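Local coordinates for leucine aminopeptidase 1 (Caenorhabditis elegans, PDB 2HC9), which is a zinc-dependent M17 aminopeptidase that releases N-terminal amino acids, preferably leucine, from peptides and probably acts as a digestive enzyme, at residues D159-F162 and L163-S167; N381-Q384 and L385-I389. The protein carries 1 engineered substitution. All coordinates share one frame; numbering follows the deposited sequence.

Contact 1 (D159-F162 and L163-S167); sequences DAVF and LTDLS
F162 lays one face of its ring against L166, one helical turn further on: CZ of F162 stands 4.0 Å from CB of L166, and the methyl CD2 of L166 reaches the same end of the ring. Because CG of F162 is anti to the backbone N (chi1 165°), the ring leans forward along the helix, toward the residue four places on. Within the turn it also meets L163, whose CD2 comes to 4.2 Å from CD2 of F162. A flat ring and two branched leucines suit this place, since the side they form is buried: V486, L489 and S477 also touch F162, P473 meets L166, and V120 and V6 meet L163.

Beneath the side chains runs the regular i to i+4 bonding, with L166 N held by F162 O at 2.7 Å and L163 N by D159 O at 2.8 Å. T164 OG1 donates a further hydrogen bond to A160 O at 2.9 Å. The amide of T164 reaches that oxygen from the opposite face of the carbonyl plane, so two donors grip A160 O. S167 OG treats L163 O in the same way. T164 OG1 also accepts from V6 N, and a threonine here thus joins the helix to strand 3-8. This is an amphipathic alpha-helix, its apolar side packed against strand 3-8 and helices 120-128 and 473-480, its hydroxyls bonded to i-4 carbonyls.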
loop_
_atom_site.group_PDB
_atom_site.type_symbol
_atom_site.label_atom_id
_atom_site.label_comp_id
_atom_site.label_asym_id
_atom_site.label_seq_id
_atom_site.Cartn_x
_atom_site.Cartn_y
_atom_site.Cartn_z
ATOM N N ASP A 159 -4.756 -38.573 39.701
ATOM C CA ASP A 159 -4.946 -38.020 38.349
ATOM C C ASP A 159 -5.943 -36.859 38.339
ATOM O O ASP A 159 -5.720 -35.860 37.653
ATOM C CB ASP A 159 -5.417 -39.076 37.365
ATOM C CG ASP A 159 -4.367 -40.122 37.062
ATOM O OD1 ASP A 159 -3.147 -39.832 37.118
ATOM O OD2 ASP A 159 -4.794 -41.256 36.760
ATOM N N ALA A 160 -7.037 -36.999 39.094
ATOM C CA ALA A 160 -8.086 -35.986 39.087
ATOM C C ALA A 160 -7.584 -34.699 39.746
ATOM O O ALA A 160 -7.931 -33.593 39.305
ATOM C CB ALA A 160 -9.372 -36.493 39.739
ATOM N N VAL A 161 -6.734 -34.843 40.763
ATOM C CA VAL A 161 -6.094 -33.654 41.379
ATOM C C VAL A 161 -5.229 -32.959 40.329
ATOM O O VAL A 161 -5.310 -31.732 40.149
ATOM C CB VAL A 161 -5.201 -34.006 42.612
ATOM C CG1 VAL A 161 -4.617 -32.738 43.225
ATOM C CG2 VAL A 161 -6.033 -34.714 43.696
ATOM N N PHE A 162 -4.395 -33.740 39.658
ATOM C CA PHE A 162 -3.536 -33.148 38.628
ATOM C C PHE A 162 -4.372 -32.447 37.540
ATOM O O PHE A 162 -4.026 -31.355 37.113
ATOM C CB PHE A 162 -2.582 -34.178 37.983
ATOM C CG PHE A 162 -1.989 -33.658 36.705
ATOM C CD1 PHE A 162 -1.001 -32.662 36.746
ATOM C CD2 PHE A 162 -2.521 -34.037 35.480
ATOM C CE1 PHE A 162 -0.503 -32.113 35.544
ATOM C CE2 PHE A 162 -2.039 -33.487 34.296
ATOM C CZ PHE A 162 -1.056 -32.526 34.334
ATOM N N LEU A 163 -5.445 -33.085 37.077
ATOM C CA LEU A 163 -6.269 -32.514 36.002
ATOM C C LEU A 163 -6.968 -31.225 36.454
ATOM O O LEU A 163 -7.153 -30.302 35.673
ATOM C CB LEU A 163 -7.295 -33.554 35.520
ATOM C CG LEU A 163 -6.677 -34.751 34.767
ATOM C CD1 LEU A 163 -7.721 -35.891 34.634
ATOM C CD2 LEU A 163 -6.169 -34.341 33.373
ATOM N N THR A 164 -7.355 -31.160 37.728
ATOM C CA THR A 164 -7.881 -29.915 38.280
ATOM C C THR A 164 -6.809 -28.813 38.277
ATOM O O THR A 164 -7.092 -27.658 37.943
ATOM C CB THR A 164 -8.401 -30.172 39.722
ATOM O OG1 THR A 164 -9.420 -31.179 39.655
ATOM C CG2 THR A 164 -8.972 -28.909 40.353
ATOM N N ASP A 165 -5.587 -29.176 38.676
ATOM C CA ASP A 165 -4.463 -28.239 38.657
ATOM C C ASP A 165 -4.107 -27.837 37.228
ATOM O O ASP A 165 -3.762 -26.675 36.971
ATOM C CB ASP A 165 -3.249 -28.869 39.312
ATOM C CG ASP A 165 -3.348 -28.898 40.837
ATOM O OD1 ASP A 165 -4.094 -28.083 41.412
ATOM O OD2 ASP A 165 -2.661 -29.730 41.446
ATOM N N LEU A 166 -4.171 -28.793 36.309
ATOM C CA LEU A 166 -3.905 -28.467 34.907
ATOM C C LEU A 166 -4.974 -27.516 34.359
ATOM O O LEU A 166 -4.648 -26.528 33.685
ATOM C CB LEU A 166 -3.859 -29.739 34.056
ATOM C CG LEU A 166 -3.679 -29.475 32.547
ATOM C CD1 LEU A 166 -2.316 -28.804 32.285
ATOM C CD2 LEU A 166 -3.821 -30.793 31.781
ATOM N N SER A 167 -6.240 -27.801 34.659
ATOM C CA SER A 167 -7.322 -26.890 34.291
ATOM C C SER A 167 -7.060 -25.478 34.793
ATOM O O SER A 167 -7.282 -24.510 34.070
ATOM C CB SER A 167 -8.672 -27.384 34.825
ATOM O OG SER A 167 -9.037 -28.619 34.230
#

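Contact 2 (N381-Q384 and L385-I389); sequences NDEQ and LENEI
D382 caps the first turn of helix 383-396 by turning its carboxylate onto L385. Followed outward, its CB first meets CB of L385 at 3.9 Å, an aliphatic touch where the two side chains cross at about a right angle. CG comes next, 4.0 Å from L385 N. At the tip OD2 accepts the L385 N-H at 2.9 Å, using the anti lone pair, the one turned away from OD1; the bond is somewhat bent, with 152° at the hydrogen. OD2 also lies 3.5 Å from CB of L385. CG, anti to the backbone N (chi1 -167°), lies beside the carbonyl carbon, which brings OD2 within bonding distance of the L385 amide. Aspartate suits an N-cap because its short side chain reaches an early amide and its negative charge probably interacts favourably with the helix dipole. Cut back to an alanine, this position is likely to leave the L385 amide without its side-chain cap and the first turn freer to fray.

The main chain of D382 joins in as well, its O accepting the N-H of E386 at 3.0 Å. From there the normal helical bonds carry on, N387 N to E383 O at 3.0 Å and E388 N to Q384 O at 2.9 Å. E386 runs its extended chain to the subunit interface, where OE2 forms a salt bridge with R83 of the second subunit.

Leucine and isoleucine occupy the inner side of the helix: L385 rests on R452 and L454 of strand 452-457 and on T380 of strand 376-380, while I389 meets L454, V400 of strand 400-402, and L475 and L479 of helix 473-480. The turn begins the helix of the beta-alpha-beta unit that runs from strand 376-380 to the parallel strand 400-402.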
loop_
_atom_site.group_PDB
_atom_site.type_symbol
_atom_site.label_atom_id
_atom_site.label_comp_id
_atom_site.label_asym_id
_atom_site.label_seq_id
_atom_site.Cartn_x
_atom_site.Cartn_y
_atom_site.Cartn_z
ATOM N N ASN A 381 18.140 -28.466 18.318
ATOM C CA ASN A 381 19.387 -29.153 17.941
ATOM C C ASN A 381 19.339 -30.653 18.189
ATOM O O ASN A 381 20.248 -31.378 17.787
ATOM C CB ASN A 381 20.612 -28.535 18.633
ATOM C CG ASN A 381 20.643 -28.799 20.136
ATOM O OD1 ASN A 381 19.598 -28.837 20.786
ATOM N ND2 ASN A 381 21.842 -28.994 20.686
ATOM N N ASP A 382 18.282 -31.119 18.851
ATOM C CA ASP A 382 18.200 -32.526 19.263
ATOM C C ASP A 382 17.037 -33.262 18.607
ATOM O O ASP A 382 15.873 -33.039 18.937
ATOM C CB ASP A 382 18.141 -32.636 20.799
ATOM C CG ASP A 382 18.368 -34.065 21.286
ATOM O OD1 ASP A 382 19.530 -34.416 21.584
ATOM O OD2 ASP A 382 17.387 -34.820 21.374
ATOM N N GLU A 383 17.353 -34.155 17.671
ATOM C CA GLU A 383 16.314 -34.879 16.928
ATOM C C GLU A 383 15.360 -35.701 17.797
ATOM O O GLU A 383 14.133 -35.722 17.568
ATOM C CB GLU A 383 16.955 -35.771 15.856
ATOM C CG GLU A 383 15.925 -36.346 14.896
ATOM C CD GLU A 383 16.543 -37.224 13.796
ATOM O OE1 GLU A 383 17.779 -37.307 13.677
ATOM O OE2 GLU A 383 15.779 -37.839 13.056
ATOM N N GLN A 384 15.912 -36.389 18.795
ATOM C CA GLN A 384 15.072 -37.176 19.696
ATOM C C GLN A 384 14.092 -36.281 20.464
ATOM O O GLN A 384 12.917 -36.639 20.630
ATOM C CB GLN A 384 15.935 -37.942 20.685
ATOM C CG GLN A 384 16.608 -39.153 20.071
ATOM C CD GLN A 384 17.591 -39.784 21.032
ATOM O OE1 GLN A 384 17.206 -40.545 21.919
ATOM N NE2 GLN A 384 18.866 -39.457 20.873
ATOM N N LEU A 385 14.574 -35.128 20.921
ATOM C CA LEU A 385 13.683 -34.186 21.632
ATOM C C LEU A 385 12.583 -33.669 20.677
ATOM O O LEU A 385 11.420 -33.486 21.079
ATOM C CB LEU A 385 14.493 -33.052 22.251
ATOM C CG LEU A 385 13.718 -32.013 23.089
ATOM C CD1 LEU A 385 12.908 -32.716 24.171
ATOM C CD2 LEU A 385 14.719 -31.023 23.704
ATOM N N GLU A 386 12.945 -33.431 19.414
ATOM C CA GLU A 386 11.970 -33.038 18.415
ATOM C C GLU A 386 10.834 -34.070 18.318
ATOM O O GLU A 386 9.657 -33.727 18.412
ATOM C CB GLU A 386 12.628 -32.824 17.037
ATOM C CG GLU A 386 11.647 -32.302 16.002
ATOM C CD GLU A 386 12.282 -32.193 14.614
ATOM O OE1 GLU A 386 12.033 -33.068 13.761
ATOM O OE2 GLU A 386 13.044 -31.254 14.392
ATOM N N ASN A 387 11.182 -35.340 18.136
ATOM C CA ASN A 387 10.178 -36.410 18.132
ATOM C C ASN A 387 9.383 -36.465 19.423
ATOM O O ASN A 387 8.169 -36.640 19.400
ATOM C CB ASN A 387 10.842 -37.766 17.856
ATOM C CG ASN A 387 11.452 -37.828 16.468
ATOM O OD1 ASN A 387 10.938 -37.230 15.524
ATOM N ND2 ASN A 387 12.550 -38.549 16.343
ATOM N N GLU A 388 10.067 -36.295 20.546
ATOM C CA GLU A 388 9.399 -36.415 21.838
ATOM C C GLU A 388 8.373 -35.284 22.066
ATOM O O GLU A 388 7.320 -35.518 22.652
ATOM C CB GLU A 388 10.430 -36.401 22.951
ATOM C CG GLU A 388 9.863 -36.803 24.280
ATOM C CD GLU A 388 10.889 -36.715 25.383
ATOM O OE1 GLU A 388 12.073 -36.445 25.064
ATOM O OE2 GLU A 388 10.507 -36.931 26.554
ATOM N N ILE A 389 8.692 -34.065 21.638
ATOM C CA ILE A 389 7.756 -32.937 21.842
ATOM C C ILE A 389 6.590 -33.039 20.869
ATOM O O ILE A 389 5.477 -32.643 21.189
ATOM C CB ILE A 389 8.461 -31.550 21.817
ATOM C CG1 ILE A 389 7.613 -30.506 22.582
ATOM C CG2 ILE A 389 8.873 -31.127 20.361
ATOM C CD1 ILE A 389 8.332 -29.184 22.860
#

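In the fold
Contact 1 comes first along the chain, in helix 157-178, and contact 2 follows some two hundred residues later at the start of helix 383-396. Their centres are 27 Å apart and their nearest atoms about 14 Å, so they do not touch. Contact 1 lies where strand 3-8, an outermost strand of the six-stranded N-terminal sheet, comes near helix 473-480 of the catalytic part, whereas contact 2 lies on the mixed sheet of the catalytic domain. Helix 473-480 touches both, F162 and L166 at one place, E388 and I389 at the other. Both lie away from the zinc site: contact 1 concerns packing within the chain, contact 2 also packing between subunits of the hexamer.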